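Local coordinates for protein glutathione s-transferase (Oryza sativa, PDB 1OYJ) that conjugates reduced glutathione to a wide range of hydrophobic electrophiles, as a tau-class glutathione transferase linked to herbicide detoxification, at residues A2-V14 with M25-L39. Residues are numbered along the deposited sequence; the frame is centred on the assembly and turned at random.
With GSH (glutathione), chain N.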
ATOM      1  N   ALA A   2      12.173 -24.557  20.743  1.00 73.72           N
ATOM      2  CA  ALA A   2      11.136 -23.786  21.491  1.00 73.51           C
ATOM      3  C   ALA A   2      11.533 -22.328  21.636  1.00 73.06           C
ATOM      4  O   ALA A   2      11.861 -21.891  22.740  1.00 73.50           O
ATOM      5  CB  ALA A   2      10.902 -24.395  22.877  1.00 73.68           C
ATOM      6  N   GLU A   3      11.623 -21.617  20.512  1.00 72.17           N
ATOM      7  CA  GLU A   3      11.717 -20.155  20.523  1.00 71.01           C
ATOM      8  C   GLU A   3      10.383 -19.526  20.097  1.00 69.87           C
ATOM      9  O   GLU A   3       9.307 -20.049  20.397  1.00 70.11           O
ATOM     10  CB  GLU A   3      12.833 -19.707  19.594  1.00 71.06           C
ATOM     11  CG  GLU A   3      13.661 -18.561  20.137  1.00 70.89           C
ATOM     12  CD  GLU A   3      15.092 -18.664  19.681  1.00 71.89           C
ATOM     13  OE1 GLU A   3      15.676 -17.627  19.270  1.00 71.66           O
ATOM     14  OE2 GLU A   3      15.628 -19.800  19.734  1.00 71.05           O
ATOM     15  N   GLU A   4      10.473 -18.390  19.412  1.00 68.34           N
ATOM     16  CA  GLU A   4       9.330 -17.671  18.863  1.00 66.70           C
ATOM     17  C   GLU A   4       9.269 -17.894  17.352  1.00 64.24           C
ATOM     18  O   GLU A   4      10.055 -17.321  16.616  1.00 63.69           O
ATOM     19  CB  GLU A   4       9.467 -16.168  19.141  1.00 66.90           C
ATOM     20  CG  GLU A   4       8.535 -15.651  20.226  1.00 69.44           C
ATOM     21  CD  GLU A   4       8.897 -16.164  21.611  1.00 72.73           C
ATOM     22  OE1 GLU A   4       8.784 -17.396  21.852  1.00 74.49           O
ATOM     23  OE2 GLU A   4       9.299 -15.331  22.460  1.00 74.74           O
ATOM     24  N   LYS A   5       8.377 -18.765  16.891  1.00 61.28           N
ATOM     25  CA  LYS A   5       8.148 -18.903  15.450  1.00 58.61           C
ATOM     26  C   LYS A   5       8.895 -20.021  14.675  1.00 55.14           C
ATOM     27  O   LYS A   5       9.977 -20.463  15.060  1.00 55.76           O
ATOM     28  CB  LYS A   5       8.448 -17.547  14.798  1.00 59.23           C
ATOM     29  N   GLU A   6       8.264 -20.497  13.605  1.00 50.14           N
ATOM     30  CA  GLU A   6       8.936 -21.311  12.590  1.00 45.40           C
ATOM     31  C   GLU A   6       8.769 -20.386  11.402  1.00 39.96           C
ATOM     32  O   GLU A   6       7.666 -20.324  10.817  1.00 37.45           O
ATOM     33  CB  GLU A   6       8.189 -22.571  12.269  1.00 46.12           C
ATOM     34  CG  GLU A   6       9.097 -23.679  11.788  1.00 50.00           C
ATOM     35  CD  GLU A   6       9.328 -23.744  10.278  1.00 54.43           C
ATOM     36  OE1 GLU A   6       8.363 -23.537   9.491  1.00 54.26           O
ATOM     37  OE2 GLU A   6      10.484 -24.098   9.877  1.00 53.88           O
ATOM     38  N   LEU A   7       9.826 -19.622  11.128  1.00 32.90           N
ATOM     39  CA  LEU A   7       9.836 -18.643  10.069  1.00 28.53           C
ATOM     40  C   LEU A   7      10.621 -19.083   8.863  1.00 26.24           C
ATOM     41  O   LEU A   7      11.776 -19.511   8.965  1.00 23.15           O
ATOM     42  CB  LEU A   7      10.441 -17.327  10.601  1.00 27.56           C
ATOM     43  CG  LEU A   7       9.522 -16.715  11.664  1.00 27.57           C
ATOM     44  CD1 LEU A   7      10.195 -15.646  12.512  1.00 28.42           C
ATOM     45  CD2 LEU A   7       8.199 -16.207  11.083  1.00 26.35           C
ATOM     46  N   VAL A   8      10.027 -18.925   7.694  1.00 24.85           N
ATOM     47  CA  VAL A   8      10.710 -19.212   6.452  1.00 24.41           C
ATOM     48  C   VAL A   8      10.459 -18.078   5.500  1.00 23.51           C
ATOM     49  O   VAL A   8       9.303 -17.611   5.398  1.00 23.72           O
ATOM     50  CB  VAL A   8      10.135 -20.482   5.828  1.00 24.43           C
ATOM     51  CG1 VAL A   8      10.823 -20.744   4.488  1.00 24.79           C
ATOM     52  CG2 VAL A   8      10.284 -21.690   6.768  1.00 25.01           C
ATOM     53  N   LEU A   9      11.491 -17.688   4.757  1.00 22.15           N
ATOM     54  CA  LEU A   9      11.386 -16.553   3.885  1.00 21.04           C
ATOM     55  C   LEU A   9      11.762 -16.967   2.496  1.00 22.20           C
ATOM     56  O   LEU A   9      12.915 -17.426   2.283  1.00 23.79           O
ATOM     57  CB  LEU A   9      12.270 -15.441   4.404  1.00 21.18           C
ATOM     58  CG  LEU A   9      12.123 -14.103   3.632  1.00 22.21           C
ATOM     59  CD1 LEU A   9      10.774 -13.406   3.922  1.00 23.48           C
ATOM     60  CD2 LEU A   9      13.280 -13.117   4.087  1.00 22.15           C
ATOM     61  N   LEU A  10      10.811 -16.915   1.565  1.00 19.61           N
ATOM     62  CA  LEU A  10      11.086 -17.196   0.176  1.00 21.45           C
ATOM     63  C   LEU A  10      11.553 -15.855  -0.382  1.00 22.24           C
ATOM     64  O   LEU A  10      10.843 -14.850  -0.283  1.00 22.35           O
ATOM     65  CB  LEU A  10       9.856 -17.691  -0.554  1.00 21.51           C
ATOM     66  CG  LEU A  10       9.078 -18.801   0.146  1.00 23.67           C
ATOM     67  CD1 LEU A  10       7.951 -19.389  -0.787  1.00 25.06           C
ATOM     68  CD2 LEU A  10      10.050 -19.947   0.479  1.00 25.04           C
ATOM     69  N   ASP A  11      12.733 -15.814  -0.983  1.00 21.44           N
ATOM     70  CA  ASP A  11      13.279 -14.520  -1.378  1.00 21.25           C
ATOM     71  C   ASP A  11      14.218 -14.652  -2.593  1.00 21.81           C
ATOM     72  O   ASP A  11      14.399 -15.766  -3.175  1.00 20.57           O
ATOM     73  CB  ASP A  11      13.915 -14.015  -0.093  1.00 22.31           C
ATOM     74  CG  ASP A  11      14.087 -12.492  -0.003  1.00 23.18           C
ATOM     75  OD1 ASP A  11      13.958 -11.759  -1.015  1.00 29.07           O
ATOM     76  OD2 ASP A  11      14.365 -11.994   1.116  1.00 26.91           O
ATOM     77  N   PHE A  12      14.783 -13.546  -3.025  1.00 19.45           N
ATOM     78  CA  PHE A  12      15.684 -13.461  -4.148  1.00 20.25           C
ATOM     79  C   PHE A  12      16.781 -12.545  -3.597  1.00 21.48           C
ATOM     80  O   PHE A  12      16.464 -11.461  -3.022  1.00 21.44           O
ATOM     81  CB  PHE A  12      14.991 -12.888  -5.373  1.00 18.71           C
ATOM     82  CG  PHE A  12      15.918 -12.680  -6.529  1.00 23.19           C
ATOM     83  CD1 PHE A  12      16.688 -13.712  -6.966  1.00 27.45           C
ATOM     84  CD2 PHE A  12      15.930 -11.511  -7.239  1.00 27.65           C
ATOM     85  CE1 PHE A  12      17.564 -13.580  -8.066  1.00 31.61           C
ATOM     86  CE2 PHE A  12      16.783 -11.368  -8.364  1.00 33.78           C
ATOM     87  CZ  PHE A  12      17.630 -12.401  -8.746  1.00 27.74           C
ATOM     88  N   TRP A  13      18.046 -12.940  -3.688  1.00 20.73           N
ATOM     89  CA  TRP A  13      19.140 -12.215  -2.952  1.00 22.71           C
ATOM     90  C   TRP A  13      19.165 -10.691  -3.054  1.00 20.70           C
ATOM     91  O   TRP A  13      19.301  -9.994  -2.061  1.00 20.65           O
ATOM     92  CB  TRP A  13      20.522 -12.846  -3.341  1.00 22.84           C
ATOM     93  CG  TRP A  13      20.945 -12.545  -4.717  1.00 21.51           C
ATOM     94  CD1 TRP A  13      20.624 -13.204  -5.773  1.00 21.83           C
ATOM     95  CD2 TRP A  13      21.753 -11.469  -5.129  1.00 21.17           C
ATOM     96  NE1 TRP A  13      21.097 -12.593  -6.915  1.00 24.91           N
ATOM     97  CE2 TRP A  13      21.854 -11.536  -6.524  1.00 25.97           C
ATOM     98  CE3 TRP A  13      22.413 -10.452  -4.458  1.00 23.27           C
ATOM     99  CZ2 TRP A  13      22.532 -10.592  -7.276  1.00 22.53           C
ATOM    100  CZ3 TRP A  13      23.122  -9.545  -5.185  1.00 23.56           C
ATOM    101  CH2 TRP A  13      23.208  -9.623  -6.559  1.00 22.22           C
ATOM    102  N   VAL A  14      19.068 -10.170  -4.261  1.00 20.25           N
ATOM    103  CA  VAL A  14      19.200  -8.725  -4.539  1.00 20.33           C
ATOM    104  C   VAL A  14      17.887  -7.936  -4.320  1.00 20.88           C
ATOM    105  O   VAL A  14      17.865  -6.712  -4.428  1.00 20.25           O
ATOM    106  CB  VAL A  14      19.681  -8.538  -5.995  1.00 21.31           C
ATOM    107  CG1 VAL A  14      18.480  -8.750  -6.973  1.00 24.10           C
ATOM    108  CG2 VAL A  14      20.295  -7.147  -6.216  1.00 24.09           C
ATOM    109  N   MET A  25      13.365  -8.809  10.707  1.00 20.13           N
ATOM    110  CA  MET A  25      13.594  -9.965  11.538  1.00 20.97           C
ATOM    111  C   MET A  25      14.913  -9.882  12.305  1.00 21.28           C
ATOM    112  O   MET A  25      14.947 -10.118  13.511  1.00 23.27           O
ATOM    113  CB  MET A  25      13.485 -11.253  10.684  1.00 19.98           C
ATOM    114  CG  MET A  25      12.027 -11.546  10.369  1.00 22.87           C
ATOM    115  SD  MET A  25      11.686 -13.083   9.505  1.00 24.75           S
ATOM    116  CE  MET A  25      12.327 -12.808   7.833  1.00 23.84           C
ATOM    117  N   ALA A  26      15.998  -9.510  11.635  1.00 22.54           N
ATOM    118  CA  ALA A  26      17.241  -9.297  12.333  1.00 22.60           C
ATOM    119  C   ALA A  26      17.080  -8.308  13.463  1.00 22.46           C
ATOM    120  O   ALA A  26      17.573  -8.541  14.601  1.00 24.23           O
ATOM    121  CB  ALA A  26      18.313  -8.843  11.390  1.00 22.01           C
ATOM    122  N   GLU A  27      16.440  -7.204  13.193  1.00 23.00           N
ATOM    123  CA  GLU A  27      16.225  -6.148  14.232  1.00 21.64           C
ATOM    124  C   GLU A  27      15.492  -6.695  15.415  1.00 22.44           C
ATOM    125  O   GLU A  27      15.706  -6.232  16.546  1.00 19.48           O
ATOM    126  CB  GLU A  27      15.447  -4.931  13.720  1.00 22.70           C
ATOM    127  CG  GLU A  27      16.258  -3.946  12.897  1.00 22.35           C
ATOM    128  CD  GLU A  27      17.319  -3.287  13.723  1.00 29.89           C
ATOM    129  OE1 GLU A  27      16.993  -2.519  14.632  1.00 28.94           O
ATOM    130  OE2 GLU A  27      18.472  -3.555  13.450  1.00 29.49           O
ATOM    131  N   LYS A  28      14.600  -7.644  15.133  1.00 21.35           N
ATOM    132  CA  LYS A  28      13.752  -8.210  16.123  1.00 23.79           C
ATOM    133  C   LYS A  28      14.298  -9.456  16.852  1.00 23.16           C
ATOM    134  O   LYS A  28      13.654  -9.982  17.715  1.00 22.42           O
ATOM    135  CB  LYS A  28      12.373  -8.511  15.493  1.00 23.92           C
ATOM    136  CG  LYS A  28      11.544  -7.243  15.189  1.00 21.95           C
ATOM    137  CD  LYS A  28      10.279  -7.517  14.376  1.00 25.26           C
ATOM    138  CE  LYS A  28       9.339  -6.270  14.438  1.00 24.53           C
ATOM    139  NZ  LYS A  28       8.503  -6.193  15.682  1.00 25.31           N
ATOM    140  N   GLY A  29      15.453  -9.921  16.454  1.00 23.63           N
ATOM    141  CA  GLY A  29      16.012 -11.153  17.009  1.00 22.25           C
ATOM    142  C   GLY A  29      15.293 -12.383  16.499  1.00 22.27           C
ATOM    143  O   GLY A  29      15.370 -13.430  17.119  1.00 21.55           O
ATOM    144  N   LEU A  30      14.576 -12.300  15.392  1.00 20.33           N
ATOM    145  CA  LEU A  30      13.855 -13.457  14.949  1.00 21.25           C
ATOM    146  C   LEU A  30      14.655 -14.230  13.875  1.00 21.60           C
ATOM    147  O   LEU A  30      14.932 -13.675  12.831  1.00 20.71           O
ATOM    148  CB  LEU A  30      12.506 -13.008  14.353  1.00 20.67           C
ATOM    149  CG  LEU A  30      11.503 -12.277  15.242  1.00 25.62           C
ATOM    150  CD1 LEU A  30      10.359 -11.735  14.404  1.00 28.20           C
ATOM    151  CD2 LEU A  30      10.932 -13.313  16.183  1.00 25.92           C
ATOM    152  N   GLU A  31      14.973 -15.507  14.116  1.00 20.74           N
ATOM    153  CA  GLU A  31      15.781 -16.297  13.195  1.00 21.01           C
ATOM    154  C   GLU A  31      14.862 -16.842  12.172  1.00 22.52           C
ATOM    155  O   GLU A  31      13.707 -17.182  12.509  1.00 23.48           O
ATOM    156  CB  GLU A  31      16.445 -17.479  13.894  1.00 21.16           C
ATOM    157  CG  GLU A  31      17.425 -17.067  14.989  1.00 21.56           C
ATOM    158  CD  GLU A  31      18.566 -16.166  14.530  1.00 22.49           C
ATOM    159  OE1 GLU A  31      18.982 -16.220  13.344  1.00 23.47           O
ATOM    160  OE2 GLU A  31      19.085 -15.406  15.391  1.00 20.56           O
ATOM    161  N   PHE A  32      15.327 -16.987  10.943  1.00 22.57           N
ATOM    162  CA  PHE A  32      14.447 -17.567   9.918  1.00 22.78           C
ATOM    163  C   PHE A  32      15.242 -18.369   8.932  1.00 24.42           C
ATOM    164  O   PHE A  32      16.401 -18.135   8.734  1.00 22.46           O
ATOM    165  CB  PHE A  32      13.718 -16.409   9.186  1.00 23.35           C
ATOM    166  CG  PHE A  32      14.666 -15.421   8.538  1.00 20.75           C
ATOM    167  CD1 PHE A  32      15.009 -15.549   7.218  1.00 24.37           C
ATOM    168  CD2 PHE A  32      15.272 -14.435   9.279  1.00 22.08           C
ATOM    169  CE1 PHE A  32      15.855 -14.719   6.630  1.00 21.86           C
ATOM    170  CE2 PHE A  32      16.115 -13.507   8.678  1.00 18.65           C
ATOM    171  CZ  PHE A  32      16.421 -13.674   7.346  1.00 25.26           C
ATOM    172  N   GLU A  33      14.586 -19.291   8.259  1.00 23.99           N
ATOM    173  CA  GLU A  33      15.203 -20.010   7.194  1.00 25.32           C
ATOM    174  C   GLU A  33      15.038 -19.280   5.880  1.00 26.16           C
ATOM    175  O   GLU A  33      13.918 -19.086   5.416  1.00 25.64           O
ATOM    176  CB  GLU A  33      14.551 -21.395   7.084  1.00 27.05           C
ATOM    177  CG  GLU A  33      15.117 -22.208   5.942  1.00 27.91           C
ATOM    178  CD  GLU A  33      14.396 -23.507   5.666  1.00 30.59           C
ATOM    179  OE1 GLU A  33      13.578 -23.991   6.477  1.00 33.20           O
ATOM    180  OE2 GLU A  33      14.639 -24.024   4.564  1.00 31.79           O
ATOM    181  N   TYR A  34      16.151 -18.877   5.266  1.00 24.59           N
ATOM    182  CA  TYR A  34      16.106 -18.211   3.985  1.00 24.14           C
ATOM    183  C   TYR A  34      16.132 -19.215   2.818  1.00 23.25           C
ATOM    184  O   TYR A  34      17.065 -20.064   2.729  1.00 22.33           O
ATOM    185  CB  TYR A  34      17.377 -17.394   3.894  1.00 24.37           C
ATOM    186  CG  TYR A  34      17.513 -16.600   2.645  1.00 22.94           C
ATOM    187  CD1 TYR A  34      17.031 -15.280   2.594  1.00 23.10           C
ATOM    188  CD2 TYR A  34      18.081 -17.131   1.535  1.00 22.96           C
ATOM    189  CE1 TYR A  34      17.179 -14.519   1.460  1.00 23.43           C
ATOM    190  CE2 TYR A  34      18.220 -16.401   0.369  1.00 24.63           C
ATOM    191  CZ  TYR A  34      17.751 -15.093   0.320  1.00 24.46           C
ATOM    192  OH  TYR A  34      17.856 -14.389  -0.863  1.00 26.43           O
ATOM    193  N   ARG A  35      15.195 -19.111   1.895  1.00 21.51           N
ATOM    194  CA  ARG A  35      15.236 -19.948   0.711  1.00 23.06           C
ATOM    195  C   ARG A  35      15.332 -19.109  -0.529  1.00 23.81           C
ATOM    196  O   ARG A  35      14.468 -18.267  -0.757  1.00 24.64           O
ATOM    197  CB  ARG A  35      13.999 -20.828   0.634  1.00 24.53           C
ATOM    198  CG  ARG A  35      13.785 -21.679   1.871  1.00 27.52           C
ATOM    199  CD  ARG A  35      12.851 -22.817   1.647  1.00 28.19           C
ATOM    200  NE  ARG A  35      12.676 -23.630   2.840  1.00 30.84           N
ATOM    201  CZ  ARG A  35      11.589 -24.336   3.099  1.00 30.42           C
ATOM    202  NH1 ARG A  35      11.479 -25.033   4.215  1.00 31.19           N
ATOM    203  NH2 ARG A  35      10.584 -24.321   2.244  1.00 29.20           N
ATOM    204  N   GLU A  36      16.401 -19.290  -1.310  1.00 22.58           N
ATOM    205  CA  GLU A  36      16.624 -18.552  -2.532  1.00 22.96           C
ATOM    206  C   GLU A  36      15.723 -19.043  -3.677  1.00 25.26           C
ATOM    207  O   GLU A  36      15.824 -20.201  -4.121  1.00 23.31           O
ATOM    208  CB  GLU A  36      18.084 -18.685  -2.963  1.00 23.38           C
ATOM    209  CG  GLU A  36      18.435 -17.871  -4.196  1.00 22.47           C
ATOM    210  CD  GLU A  36      18.571 -16.365  -3.892  1.00 24.22           C
ATOM    211  OE1 GLU A  36      18.942 -16.022  -2.796  1.00 21.86           O
ATOM    212  OE2 GLU A  36      18.297 -15.554  -4.775  1.00 26.18           O
ATOM    213  N   GLU A  37      14.929 -18.184  -4.260  1.00 23.32           N
ATOM    214  CA  GLU A  37      14.134 -18.635  -5.386  1.00 24.65           C
ATOM    215  C   GLU A  37      14.719 -18.240  -6.724  1.00 25.30           C
ATOM    216  O   GLU A  37      15.171 -17.151  -6.869  1.00 24.34           O
ATOM    217  CB  GLU A  37      12.738 -18.008  -5.330  1.00 25.36           C
ATOM    218  CG  GLU A  37      11.860 -18.562  -4.228  1.00 24.34           C
ATOM    219  CD  GLU A  37      11.143 -19.837  -4.662  1.00 27.77           C
ATOM    220  OE1 GLU A  37      11.013 -20.062  -5.887  1.00 25.72           O
ATOM    221  OE2 GLU A  37      10.644 -20.550  -3.772  1.00 25.41           O
ATOM    222  N   ASP A  38      14.541 -19.081  -7.744  1.00 24.41           N
ATOM    223  CA  ASP A  38      14.929 -18.717  -9.103  1.00 25.17           C
ATOM    224  C   ASP A  38      13.701 -18.132  -9.752  1.00 25.17           C
ATOM    225  O   ASP A  38      12.737 -18.858 -10.133  1.00 24.88           O
ATOM    226  CB  ASP A  38      15.410 -19.981  -9.879  1.00 25.85           C
ATOM    227  CG  ASP A  38      15.660 -19.723 -11.377  1.00 29.94           C
ATOM    228  OD1 ASP A  38      15.387 -18.608 -11.890  1.00 27.83           O
ATOM    229  OD2 ASP A  38      16.113 -20.644 -12.124  1.00 35.31           O
ATOM    230  N   LEU A  39      13.686 -16.836  -9.978  1.00 25.54           N
ATOM    231  CA  LEU A  39      12.442 -16.221 -10.454  1.00 26.23           C
ATOM    232  C   LEU A  39      11.999 -16.646 -11.865  1.00 27.38           C
ATOM    233  O   LEU A  39      10.777 -16.525 -12.200  1.00 25.42           O
ATOM    234  CB  LEU A  39      12.472 -14.726 -10.289  1.00 27.13           C
ATOM    235  CG  LEU A  39      12.526 -14.315  -8.815  1.00 27.17           C
ATOM    236  CD1 LEU A  39      12.495 -12.778  -8.734  1.00 29.54           C
ATOM    237  CD2 LEU A  39      11.382 -14.808  -7.925  1.00 23.80           C
TER
HETATM  238  N1  GSH N 799       4.802  -5.276  -3.842  1.00 31.36           N
HETATM  239  CA1 GSH N 799       5.937  -6.122  -3.661  1.00 32.32           C
HETATM  240  C1  GSH N 799       6.467  -6.330  -2.294  1.00 32.54           C
HETATM  241  O11 GSH N 799       6.905  -7.331  -1.765  1.00 33.23           O
HETATM  242  O12 GSH N 799       6.479  -5.303  -1.651  1.00 29.24           O
HETATM  243  CB1 GSH N 799       6.834  -6.479  -4.826  1.00 34.07           C
HETATM  244  CG1 GSH N 799       7.864  -7.592  -4.599  1.00 32.76           C
HETATM  245  CD1 GSH N 799       8.585  -7.868  -5.914  1.00 33.05           C
HETATM  246  OE1 GSH N 799       8.579  -6.995  -6.765  1.00 35.50           O
HETATM  247  N2  GSH N 799       9.238  -9.019  -6.080  1.00 31.82           N
HETATM  248  CA2 GSH N 799       9.929  -9.324  -7.308  1.00 32.35           C
HETATM  249  C2  GSH N 799       9.239 -10.588  -7.850  1.00 35.16           C
HETATM  250  O2  GSH N 799       9.155 -11.522  -7.081  1.00 29.22           O
HETATM  251  CB2 GSH N 799      11.396  -9.579  -6.960  1.00 35.08           C
HETATM  252  SG2 GSH N 799      12.250  -8.017  -6.511  1.00 43.40           S
HETATM  253  N3  GSH N 799       8.566 -10.616  -9.001  1.00 47.99           N
HETATM  254  CA3 GSH N 799       8.841 -11.881  -9.729  1.00 49.71           C
HETATM  255  C3  GSH N 799       9.104 -11.940 -11.233  1.00 54.95           C
HETATM  256  O31 GSH N 799       8.573 -12.838 -11.963  1.00 51.84           O
HETATM  257  O32 GSH N 799       9.883 -11.146 -11.738  1.00 56.10           O
HETATM  258  O   HOH W   1      14.082 -16.804  16.533  1.00 39.77           O
HETATM  259  O   HOH W   2      14.035 -15.756  18.662  1.00 63.57           O
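Val8 lies under the guanidinium of Arg35 where strands 7-11 and 33-36 pair in parallel. The two strands and helix 16-28 form the beta-alpha-beta unit that opens the thioredoxin-like domain of this transferase. Five backbone hydrogen bonds tie the strands together, from Glu33 N to Leu7 O through to Glu37 N, just past strand 33-36, to Asp11 O.

On the Val8 and Leu10 face, Val8 CG1 sits over one face of the guanidinium, 3.8 Å from Arg35 NE and off its centre. Arg35 holds Glu33 side-on: NE reaches OE2 in the guanidinium plane at 2.6 Å, and NH1 reaches OE1. The side chains of Leu10 and Arg35 lie side by side and point the same way, with Leu10 CD2 4.0 Å from Arg35 CB. A leucine in place of Arg35 would probably leave the Glu33 carboxylate without its charge mate and free to turn.

The face with Leu9, Asp11 and Tyr34 turns to helix 16-28. Leu9 CB meets Phe32 CD1 at 3.9 Å. Met25, bent at its thioether (chi3 -71°), brings CE over one face of the Phe32 ring, toward its rim, and against Leu9 CD2. Further along, Asp11 crosses Tyr34 at about a right angle, with CB 3.6 Å from CE1. The Asp11 carboxylate itself pairs with Arg22 of the helix.

Past the strand ends, Phe12 CD2 touches Leu39 CD1 at 4.0 Å, and that methyl also packs on the bound glutathione. Glu36, bent at chi2 (76°), serves two donors. Tyr34 OH meets its OE1 from above the carboxylate plane, and Trp13 N reaches the syn lone pair of OE2 at 2.8 Å.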